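Local coordinates for uncharacterized protein (Methylibium petroleiphilum, PDB 3PL0), which probably acts as a 2-oxoglutarate/iron-type dioxygenase, built on the double-stranded beta-helix of the cupin superfamily, at residues Met2-Leu8 against Gln22-Thr28; Arg184-Thr188 against Arg200-Glu204. All coordinates share one frame; numbering follows the deposited sequence.

Contact 1 of 2, residues Met2-Leu8 against Gln22-Thr28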
# COMPACT_ATOMS: atom_id res chain seq x y z
N MSE A 2 -11.77 3.78 -17.54
CA MSE A 2 -10.55 4.31 -16.92
C MSE A 2 -9.33 3.48 -17.33
O MSE A 2 -9.46 2.32 -17.77
CB MSE A 2 -10.75 4.40 -15.40
CG MSE A 2 -11.86 5.37 -15.04
SE MSE A 2 -12.08 5.66 -13.14
CE MSE A 2 -12.30 3.86 -12.65
N HIS A 3 -8.14 4.09 -17.27
CA HIS A 3 -6.92 3.44 -17.76
C HIS A 3 -6.29 2.57 -16.68
O HIS A 3 -6.03 3.06 -15.59
CB HIS A 3 -5.88 4.49 -18.18
CG HIS A 3 -6.29 5.27 -19.39
ND1 HIS A 3 -6.05 4.84 -20.67
CD2 HIS A 3 -6.91 6.47 -19.50
CE1 HIS A 3 -6.50 5.73 -21.53
NE2 HIS A 3 -7.03 6.73 -20.85
N VAL A 4 -6.02 1.30 -17.02
CA VAL A 4 -5.31 0.41 -16.15
C VAL A 4 -4.03 0.11 -16.90
O VAL A 4 -4.02 -0.73 -17.81
CB VAL A 4 -6.11 -0.88 -15.95
CG1 VAL A 4 -5.31 -1.87 -15.05
CG2 VAL A 4 -7.42 -0.57 -15.31
N ASP A 5 -2.94 0.80 -16.53
CA ASP A 5 -1.70 0.77 -17.33
C ASP A 5 -0.81 -0.35 -16.84
O ASP A 5 0.32 -0.13 -16.41
CB ASP A 5 -1.00 2.14 -17.27
CG ASP A 5 -1.85 3.24 -17.88
OD1 ASP A 5 -1.94 3.27 -19.11
OD2 ASP A 5 -2.52 4.02 -17.12
N ILE A 6 -1.34 -1.58 -16.92
CA ILE A 6 -0.73 -2.73 -16.24
C ILE A 6 0.18 -3.50 -17.19
O ILE A 6 0.90 -4.39 -16.76
CB ILE A 6 -1.79 -3.61 -15.58
CG1 ILE A 6 -1.16 -4.60 -14.59
CG2 ILE A 6 -2.64 -4.32 -16.63
CD1 ILE A 6 -2.14 -5.06 -13.51
N GLU A 7 0.21 -3.10 -18.46
CA GLU A 7 1.06 -3.73 -19.48
C GLU A 7 2.21 -2.81 -19.92
O GLU A 7 3.36 -3.26 -20.04
CB GLU A 7 0.21 -4.14 -20.69
CG GLU A 7 -1.06 -4.95 -20.34
CD GLU A 7 -1.58 -5.82 -21.49
OE1 GLU A 7 -1.91 -5.28 -22.56
OE2 GLU A 7 -1.65 -7.06 -21.31
N LEU A 8 1.89 -1.54 -20.18
CA LEU A 8 2.90 -0.61 -20.65
C LEU A 8 3.37 0.36 -19.52
O LEU A 8 2.58 0.78 -18.68
CB LEU A 8 2.39 0.16 -21.87
CG LEU A 8 2.04 -0.71 -23.10
CD1 LEU A 8 1.91 0.15 -24.34
CD2 LEU A 8 3.09 -1.79 -23.31
N GLN A 22 -8.03 10.71 -13.36
CA GLN A 22 -8.85 9.61 -12.88
C GLN A 22 -8.57 9.18 -11.42
O GLN A 22 -9.22 8.27 -10.91
CB GLN A 22 -8.68 8.39 -13.80
CG GLN A 22 -7.26 7.81 -13.88
CD GLN A 22 -7.17 6.60 -14.80
OE1 GLN A 22 -7.91 6.50 -15.79
NE2 GLN A 22 -6.23 5.69 -14.49
N GLY A 23 -7.55 9.76 -10.80
CA GLY A 23 -7.30 9.57 -9.40
C GLY A 23 -6.52 8.32 -9.05
O GLY A 23 -6.34 8.01 -7.86
N PHE A 24 -6.04 7.59 -10.06
CA PHE A 24 -5.14 6.45 -9.80
C PHE A 24 -4.33 6.18 -11.04
O PHE A 24 -4.65 6.65 -12.13
CB PHE A 24 -5.88 5.18 -9.38
CG PHE A 24 -6.58 4.47 -10.53
CD1 PHE A 24 -7.79 4.95 -11.03
CD2 PHE A 24 -6.02 3.37 -11.13
CE1 PHE A 24 -8.41 4.33 -12.09
CE2 PHE A 24 -6.65 2.74 -12.22
CZ PHE A 24 -7.83 3.22 -12.68
N CYS A 25 -3.27 5.42 -10.87
CA CYS A 25 -2.60 4.83 -12.00
C CYS A 25 -1.80 3.62 -11.53
O CYS A 25 -1.49 3.49 -10.34
CB CYS A 25 -1.69 5.84 -12.68
SG CYS A 25 -0.27 6.33 -11.72
N VAL A 26 -1.46 2.77 -12.48
CA VAL A 26 -0.65 1.60 -12.22
C VAL A 26 0.73 1.80 -12.85
O VAL A 26 0.81 2.12 -14.02
CB VAL A 26 -1.33 0.38 -12.83
CG1 VAL A 26 -0.44 -0.92 -12.66
CG2 VAL A 26 -2.74 0.21 -12.22
N LEU A 27 1.80 1.57 -12.08
CA LEU A 27 3.16 1.54 -12.62
C LEU A 27 3.57 0.06 -12.76
O LEU A 27 3.55 -0.70 -11.78
CB LEU A 27 4.15 2.23 -11.67
CG LEU A 27 3.82 3.66 -11.24
CD1 LEU A 27 4.91 4.13 -10.31
CD2 LEU A 27 3.73 4.61 -12.48
N THR A 28 3.97 -0.32 -13.97
CA THR A 28 4.56 -1.64 -14.18
C THR A 28 5.89 -1.66 -13.42
O THR A 28 6.45 -0.59 -13.11
CB THR A 28 4.83 -1.90 -15.68
OG1 THR A 28 5.80 -0.97 -16.19
CG2 THR A 28 3.53 -1.79 -16.52
O HOH W 1 -3.23 3.11 -14.79
O HOH W 2 2.77 1.63 -16.00

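Contact 2 of 2, residues Arg184-Thr188 against Arg200-Glu204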
# COMPACT_ATOMS: atom_id res chain seq x y z
N ARG A 184 -5.81 -17.83 -6.03
CA ARG A 184 -6.45 -16.90 -6.96
C ARG A 184 -7.35 -15.95 -6.16
O ARG A 184 -7.27 -15.88 -4.93
CB ARG A 184 -7.21 -17.64 -8.06
CG ARG A 184 -8.36 -18.43 -7.56
CD ARG A 184 -9.03 -19.24 -8.73
NE ARG A 184 -9.57 -20.45 -8.15
CZ ARG A 184 -10.71 -20.53 -7.46
NH1 ARG A 184 -11.49 -19.46 -7.29
NH2 ARG A 184 -11.08 -21.71 -6.96
N GLY A 185 -8.16 -15.15 -6.84
CA GLY A 185 -8.80 -14.03 -6.16
C GLY A 185 -7.77 -12.93 -5.93
O GLY A 185 -6.78 -12.84 -6.65
N GLY A 186 -7.97 -12.11 -4.91
CA GLY A 186 -7.11 -10.96 -4.68
C GLY A 186 -7.09 -10.00 -5.86
O GLY A 186 -6.06 -9.49 -6.22
N GLU A 187 -8.24 -9.81 -6.47
CA GLU A 187 -8.38 -8.87 -7.55
C GLU A 187 -8.58 -7.51 -6.93
O GLU A 187 -9.36 -7.37 -6.01
CB GLU A 187 -9.63 -9.24 -8.33
CG GLU A 187 -9.96 -8.32 -9.44
CD GLU A 187 -11.20 -8.79 -10.16
OE1 GLU A 187 -12.33 -8.66 -9.59
OE2 GLU A 187 -11.02 -9.30 -11.30
N THR A 188 -7.90 -6.50 -7.44
CA THR A 188 -8.08 -5.12 -6.97
C THR A 188 -9.24 -4.49 -7.70
O THR A 188 -9.41 -4.71 -8.91
CB THR A 188 -6.84 -4.26 -7.30
OG1 THR A 188 -5.68 -4.90 -6.77
CG2 THR A 188 -6.96 -2.81 -6.74
N ARG A 200 -11.50 -3.26 -12.39
CA ARG A 200 -10.97 -4.44 -11.74
C ARG A 200 -9.74 -4.96 -12.46
O ARG A 200 -9.67 -4.94 -13.67
CB ARG A 200 -11.97 -5.59 -11.66
CG ARG A 200 -12.37 -6.24 -13.00
CD ARG A 200 -13.44 -7.25 -12.72
NE ARG A 200 -13.83 -7.93 -13.94
CZ ARG A 200 -13.53 -9.19 -14.23
NH1 ARG A 200 -12.84 -9.94 -13.37
NH2 ARG A 200 -13.93 -9.72 -15.39
N PHE A 201 -8.74 -5.35 -11.69
CA PHE A 201 -7.55 -5.92 -12.29
C PHE A 201 -6.80 -6.69 -11.20
O PHE A 201 -6.95 -6.41 -10.03
CB PHE A 201 -6.66 -4.81 -12.88
CG PHE A 201 -6.34 -3.71 -11.92
CD1 PHE A 201 -7.17 -2.61 -11.81
CD2 PHE A 201 -5.22 -3.78 -11.11
CE1 PHE A 201 -6.88 -1.62 -10.91
CE2 PHE A 201 -4.91 -2.79 -10.23
CZ PHE A 201 -5.75 -1.72 -10.09
N THR A 202 -6.02 -7.68 -11.58
CA THR A 202 -5.29 -8.48 -10.62
C THR A 202 -3.82 -8.18 -10.74
O THR A 202 -3.24 -8.36 -11.81
CB THR A 202 -5.53 -9.97 -10.86
OG1 THR A 202 -6.93 -10.24 -10.73
CG2 THR A 202 -4.77 -10.80 -9.85
N LEU A 203 -3.23 -7.73 -9.64
CA LEU A 203 -1.79 -7.53 -9.59
C LEU A 203 -1.11 -8.89 -9.53
O LEU A 203 -1.43 -9.70 -8.68
CB LEU A 203 -1.41 -6.66 -8.38
CG LEU A 203 -2.00 -5.24 -8.37
CD1 LEU A 203 -1.91 -4.61 -6.97
CD2 LEU A 203 -1.40 -4.35 -9.40
N GLU A 204 -0.17 -9.12 -10.45
CA GLU A 204 0.50 -10.39 -10.60
C GLU A 204 2.02 -10.32 -10.69
O GLU A 204 2.68 -11.30 -10.34
CB GLU A 204 -0.02 -11.12 -11.85
CG GLU A 204 -1.51 -11.44 -11.78
CD GLU A 204 -2.05 -12.23 -12.98
OE1 GLU A 204 -1.58 -12.00 -14.11
OE2 GLU A 204 -2.97 -13.07 -12.77
O HOH W 3 -7.72 -12.57 -9.60
O HOH W 4 -3.09 -10.07 -6.63
O HOH W 5 -4.60 -7.44 -7.18
O HOH W 6 -8.72 -9.43 -12.61

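Contact 1 of 2, residues Met2-Leu8 against Gln22-Thr28
Q22 reads the backbone of H3 with both ends of its side-chain amide, fixing the irregular N-terminal segment 2-8 beside strand 24-27, which lies at the margin of the sheet of the double-stranded beta-helix. OE1 takes the H3 N-H at 2.8 Å on an in-plane lone pair, and NE2 gives a proton to H3 O at 2.9 Å. The same NE2 donates to F24 O, approaching from above that carbonyl plane, so three bonds fix the rotation of the amide, while NE2 also lies above one face of the F24 ring, offset toward its rim. Replaced by an alanine, this residue would lose the amide, and H3 N, H3 O and F24 O would probably be left without that partner, so the chain end would be held less firmly.

Selenomethionine M2 comes in at the ring's edge: its SE lies 5.4 Å from the F24 ring centroid, a Met-aromatic contact, and the bend at chi3 (-55°) brings CE to F24 CE1 as well. Further along, V4 and I6 pack on V26, with I6 CB 4.2 Å from V26 CG1.

One water bridges the two segments in place of direct backbone bonds there. It accepts from D5 N and V26 N and donates to H3 O and D5 OD2, and R18 of helix 12-22 holds D5 OD2 from outside in a salt bridge. D5 itself centres an inverse gamma turn. At the far end T28 caps helix 29-36 through OG1 to A31 N, and its methyl CG2 rests 3.5 Å from L8 O.

Contact 2 of 2, residues Arg184-Thr188 against Arg200-Glu204
E187 and R200 cross at a slant, with their flat groups steeply turned, the carboxylate and guanidinium planes 69° apart. E187 OE2 receives R200 NH1 at 2.8 Å on its syn lone pair, a salt bridge with a bent N-H...O angle of 144°. The glutamate chain is stretched out, with CG anti to the backbone N (chi1 177°), and its carboxylate lies against the aliphatic CB and CD of R200. Its other oxygen, OE1, pairs with R189 on the same strand.

The partners belong to a beta hairpin of strands 183-192 and 198-201. Here T188 and F201 form an antiparallel hydrogen-bonded pair, T188 N to F201 O at 2.8 Å and F201 N to T188 O at 2.9 Å. Their side chains share a face of the sheet: T188 CB sits over the F201 ring, 4.1 Å from its centroid in a CH-pi contact, and CG2 meets CZ near the rim. L210 touches both residues.

At E187 and T202 the chains turn steeply across each other, and waters bridge them there and beyond. One water takes the L203 N-H, donates to G186 O and also bonds T188 OG1; another links E187 OE2 with T202 OG1. G185 and G186 both have positive phi, which favours glycine at G186, while a side chain on G185 would collide with the carbonyl oxygen of R184. With R200 and R189 at separate oxygens, the E187 carboxylate is likely to stay ionised and to be held in place from both oxygens.

How the contacts relate
The centres of contact 1 and contact 2 lie about 14 Å apart, and the two meet chiefly at the ring of F201. V4 CG1 packs 3.8 Å from F201 CG, while V26 CG2 reaches F201 CZ at 4.2 Å, so both halves of contact 1 touch the hairpin. I6 CD1 extends the join past the ring to T202 O. V199, on the hairpin strand 198-201, carries the seam further, touching M2, V4 and F24. Strand 209-213 is common to both: it pairs with strand 24-27, and its L210 meets F24 as well as T188 and F201. Segment 2-8 is thus held by strand 24-27 in contact 1 and also lies against the hairpin of contact 2.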